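Local coordinates for avidin-related protein 2 (Gallus gallus, PDB 1WBI), which binds biotin in a pocket at one end of an avidin-fold beta barrel, as a member of the avidin family, at residues A[19-24]-A[119-124]. Residues are numbered along the deposited sequence; the frame is centred on the assembly and turned at random.
Sequences SIMTIG and NDFTRQ. With BTN (biotin), chain I.
Met21 lays its terminal methyl over one face of the Phe121 ring, inside the barrel. Met21 CE stands 4.1 Å from the centroid of the Phe121 ring and 26° off the ring normal, a CH-pi contact shifted toward the rim at CD1 and CE1. The sulfur follows obliquely: Met21 SD is 4.7 Å from the same centroid, so the pair is also a Met-aromatic contact. The two side chains cross at about a right angle. Met21 reaches the ring because CG sits between its own backbone N and carbonyl carbon (chi1 60°) and the chain then runs extended to CE.

Beside this pair, Ser19 and Asn119 meet through biotin. Both belong to its pocket and hold its ureido end, as in the avidin fold. Ser19 OG donates a hydrogen bond of 2.7 Å to the ureido oxygen O3 of biotin. Biotin N1 donates one of 2.9 Å to Asn119 OD1, with an N-H...O angle of 158°. Asp16 holds Asn119 ND2, which helps fix the turn of the amide.

Farther along, the amide end of Gln124 lies across the branched side chain of Ile20, with Gln124 NE2 3.4 Å from Ile20 CG2. This is a van der Waals contact; NE2 is hydrogen-bonded to Asp14 instead.

Strands 20-23 and 114-123 are not paired with each other. Strand 11-15 lies between them in the closed antiparallel barrel, and its Trp13 forms backbone hydrogen bonds with Met21. Leu94 of strand 92-101 and Tyr36 of strand 31-37 touch both Met21 and Phe121, and Tyr36 also hydrogen-bonds biotin.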
ATOM      1  N   SER A  19     -10.569  -5.620 -16.780  1.00 13.15           N
ATOM      2  CA  SER A  19      -9.439  -5.403 -17.601  1.00 12.86           C
ATOM      3  C   SER A  19      -8.920  -6.713 -18.209  1.00 12.84           C
ATOM      4  O   SER A  19      -9.278  -7.803 -17.761  1.00 12.89           O
ATOM      5  CB  SER A  19      -8.316  -4.711 -16.817  1.00 11.92           C
ATOM      6  OG  SER A  19      -8.744  -3.491 -16.285  1.00 12.78           O
ATOM      7  N   ILE A  20      -8.136  -6.592 -19.270  1.00 12.96           N
ATOM      8  CA  ILE A  20      -7.553  -7.717 -19.981  1.00 13.91           C
ATOM      9  C   ILE A  20      -6.088  -7.426 -20.214  1.00 13.92           C
ATOM     10  O   ILE A  20      -5.704  -6.254 -20.466  1.00 14.12           O
ATOM     11  CB  ILE A  20      -8.253  -7.946 -21.373  1.00 14.44           C
ATOM     12  CG1 ILE A  20      -9.749  -8.177 -21.190  1.00 16.13           C
ATOM     13  CG2 ILE A  20      -7.621  -9.112 -22.141  1.00 16.63           C
ATOM     14  CD1 ILE A  20     -10.613  -7.701 -22.396  1.00 18.83           C
ATOM     15  N   MET A  21      -5.244  -8.450 -20.155  1.00 12.97           N
ATOM     16  CA  MET A  21      -3.893  -8.333 -20.674  1.00 13.19           C
ATOM     17  C   MET A  21      -3.520  -9.552 -21.482  1.00 12.73           C
ATOM     18  O   MET A  21      -4.020 -10.640 -21.224  1.00 14.43           O
ATOM     19  CB  MET A  21      -2.871  -8.099 -19.576  1.00 14.11           C
ATOM     20  CG  MET A  21      -2.801  -9.210 -18.538  1.00 13.50           C
ATOM     21  SD  MET A  21      -1.584  -8.760 -17.232  1.00 13.26           S
ATOM     22  CE  MET A  21      -1.642 -10.280 -16.301  1.00 11.61           C
ATOM     23  N   THR A  22      -2.642  -9.368 -22.443  1.00 13.26           N
ATOM     24  CA  THR A  22      -2.090 -10.450 -23.244  1.00 13.88           C
ATOM     25  C   THR A  22      -0.575 -10.340 -23.165  1.00 14.42           C
ATOM     26  O   THR A  22       0.000  -9.267 -23.349  1.00 16.47           O
ATOM     27  CB  THR A  22      -2.676 -10.413 -24.681  1.00 14.77           C
ATOM     28  OG1 THR A  22      -2.087 -11.444 -25.443  1.00 15.95           O
ATOM     29  CG2 THR A  22      -2.417  -9.114 -25.360  1.00 17.08           C
ATOM     30  N   ILE A  23       0.067 -11.434 -22.819  1.00 15.22           N
ATOM     31  CA  ILE A  23       1.487 -11.455 -22.573  1.00 14.76           C
ATOM     32  C   ILE A  23       2.141 -12.412 -23.563  1.00 15.05           C
ATOM     33  O   ILE A  23       1.625 -13.503 -23.820  1.00 14.52           O
ATOM     34  CB  ILE A  23       1.733 -11.884 -21.119  1.00 14.61           C
ATOM     35  CG1 ILE A  23       1.250 -10.760 -20.179  1.00 14.88           C
ATOM     36  CG2 ILE A  23       3.179 -12.238 -20.894  1.00 13.32           C
ATOM     37  CD1 ILE A  23       1.227 -11.100 -18.749  1.00 15.58           C
ATOM     38  N   GLY A  24       3.300 -12.035 -24.087  1.00 16.26           N
ATOM     39  CA  GLY A  24       3.972 -12.860 -25.083  1.00 16.84           C
ATOM     40  C   GLY A  24       4.887 -13.873 -24.433  1.00 17.10           C
ATOM     41  O   GLY A  24       4.704 -14.244 -23.281  1.00 16.66           O
ATOM     42  N   ASN A 119      -5.858  -6.853  -7.470  1.00 11.05           N
ATOM     43  CA  ASN A 119      -6.570  -7.453  -8.583  1.00 11.09           C
ATOM     44  C   ASN A 119      -6.283  -8.929  -8.607  1.00 11.53           C
ATOM     45  O   ASN A 119      -5.131  -9.357  -8.421  1.00 10.38           O
ATOM     46  CB  ASN A 119      -6.156  -6.891  -9.932  1.00 11.34           C
ATOM     47  CG  ASN A 119      -6.881  -5.615 -10.346  1.00 12.16           C
ATOM     48  OD1 ASN A 119      -6.231  -4.679 -10.705  1.00 10.27           O
ATOM     49  ND2 ASN A 119      -8.222  -5.641 -10.440  1.00 11.95           N
ATOM     50  N   ASP A 120      -7.294  -9.715  -8.886  1.00 10.83           N
ATOM     51  CA  ASP A 120      -7.114 -11.140  -9.171  1.00 11.89           C
ATOM     52  C   ASP A 120      -7.305 -11.360 -10.672  1.00 11.56           C
ATOM     53  O   ASP A 120      -8.284 -10.840 -11.270  1.00 12.48           O
ATOM     54  CB  ASP A 120      -8.135 -11.976  -8.448  1.00 12.52           C
ATOM     55  CG  ASP A 120      -7.951 -11.962  -6.925  1.00 17.08           C
ATOM     56  OD1 ASP A 120      -6.959 -11.459  -6.400  1.00 21.11           O
ATOM     57  OD2 ASP A 120      -8.805 -12.583  -6.276  1.00 25.11           O
ATOM     58  N   PHE A 121      -6.403 -12.095 -11.298  1.00 11.78           N
ATOM     59  CA  PHE A 121      -6.487 -12.412 -12.726  1.00 12.23           C
ATOM     60  C   PHE A 121      -6.705 -13.901 -12.910  1.00 12.97           C
ATOM     61  O   PHE A 121      -6.120 -14.715 -12.176  1.00 11.65           O
ATOM     62  CB  PHE A 121      -5.215 -12.057 -13.482  1.00 11.59           C
ATOM     63  CG  PHE A 121      -4.862 -10.569 -13.520  1.00 11.02           C
ATOM     64  CD1 PHE A 121      -5.019  -9.842 -14.691  1.00 11.16           C
ATOM     65  CD2 PHE A 121      -4.349  -9.922 -12.406  1.00 11.29           C
ATOM     66  CE1 PHE A 121      -4.633  -8.518 -14.767  1.00 11.79           C
ATOM     67  CE2 PHE A 121      -3.986  -8.618 -12.457  1.00 10.39           C
ATOM     68  CZ  PHE A 121      -4.130  -7.882 -13.645  1.00 11.74           C
ATOM     69  N   THR A 122      -7.479 -14.246 -13.926  1.00 13.04           N
ATOM     70  CA  THR A 122      -7.668 -15.641 -14.358  1.00 14.17           C
ATOM     71  C   THR A 122      -7.442 -15.707 -15.855  1.00 14.26           C
ATOM     72  O   THR A 122      -7.541 -14.696 -16.573  1.00 13.09           O
ATOM     73  CB  THR A 122      -9.059 -16.162 -14.023  1.00 15.03           C
ATOM     74  OG1 THR A 122     -10.027 -15.228 -14.498  1.00 18.95           O
ATOM     75  CG2 THR A 122      -9.220 -16.335 -12.507  1.00 17.71           C
ATOM     76  N   ARG A 123      -7.145 -16.903 -16.347  1.00 15.41           N
ATOM     77  CA  ARG A 123      -6.797 -17.084 -17.755  1.00 17.13           C
ATOM     78  C   ARG A 123      -8.097 -17.006 -18.526  1.00 18.65           C
ATOM     79  O   ARG A 123      -9.132 -17.491 -18.074  1.00 18.09           O
ATOM     80  CB  ARG A 123      -6.063 -18.421 -17.978  1.00 17.77           C
ATOM     81  CG  ARG A 123      -5.259 -18.452 -19.243  1.00 17.69           C
ATOM     82  CD  ARG A 123      -4.522 -19.714 -19.419  1.00 17.07           C
ATOM     83  NE  ARG A 123      -3.275 -19.812 -18.651  1.00 15.48           N
ATOM     84  CZ  ARG A 123      -2.137 -19.224 -18.995  1.00 14.96           C
ATOM     85  NH1 ARG A 123      -2.060 -18.411 -20.044  1.00 17.62           N
ATOM     86  NH2 ARG A 123      -1.061 -19.461 -18.290  1.00 14.60           N
ATOM     87  N   GLN A 124      -8.065 -16.346 -19.674  1.00 20.71           N
ATOM     88  CA  GLN A 124      -9.265 -16.264 -20.481  1.00 22.56           C
ATOM     89  C   GLN A 124      -9.637 -17.656 -20.965  1.00 25.51           C
ATOM     90  O   GLN A 124      -8.779 -18.498 -21.243  1.00 25.03           O
ATOM     91  CB  GLN A 124      -9.078 -15.334 -21.659  1.00 22.89           C
ATOM     92  CG  GLN A 124      -8.927 -13.883 -21.286  1.00 23.26           C
ATOM     93  CD  GLN A 124      -9.256 -12.970 -22.478  1.00 24.03           C
ATOM     94  OE1 GLN A 124      -9.134 -13.390 -23.618  1.00 27.36           O
ATOM     95  NE2 GLN A 124      -9.714 -11.774 -22.207  1.00 26.97           N
TER
HETATM   96  C11 BTN I1001      -5.110   6.070 -15.857  1.00 14.36           C
HETATM   97  O11 BTN I1001      -4.613   7.170 -16.249  1.00 15.64           O
HETATM   98  O12 BTN I1001      -6.106   6.096 -15.080  1.00 14.66           O
HETATM   99  C10 BTN I1001      -4.461   4.819 -16.349  1.00 13.71           C
HETATM  100  C9  BTN I1001      -5.255   3.565 -16.080  1.00 11.81           C
HETATM  101  C8  BTN I1001      -5.096   3.048 -14.633  1.00 10.41           C
HETATM  102  C7  BTN I1001      -5.852   1.723 -14.471  1.00 11.59           C
HETATM  103  C2  BTN I1001      -5.688   1.020 -13.087  1.00  9.92           C
HETATM  104  S1  BTN I1001      -4.151   0.225 -12.863  1.00 10.03           S
HETATM  105  C6  BTN I1001      -4.788  -0.545 -11.363  1.00 10.80           C
HETATM  106  C5  BTN I1001      -6.229  -0.924 -11.671  1.00  8.38           C
HETATM  107  N1  BTN I1001      -6.304  -2.234 -12.241  1.00  9.89           N
HETATM  108  C3  BTN I1001      -6.778  -2.148 -13.485  1.00  9.37           C
HETATM  109  O3  BTN I1001      -6.966  -3.222 -14.256  1.00 10.29           O
HETATM  110  N2  BTN I1001      -6.981  -0.928 -13.860  1.00  9.97           N
HETATM  111  C4  BTN I1001      -6.761  -0.013 -12.777  1.00 10.22           C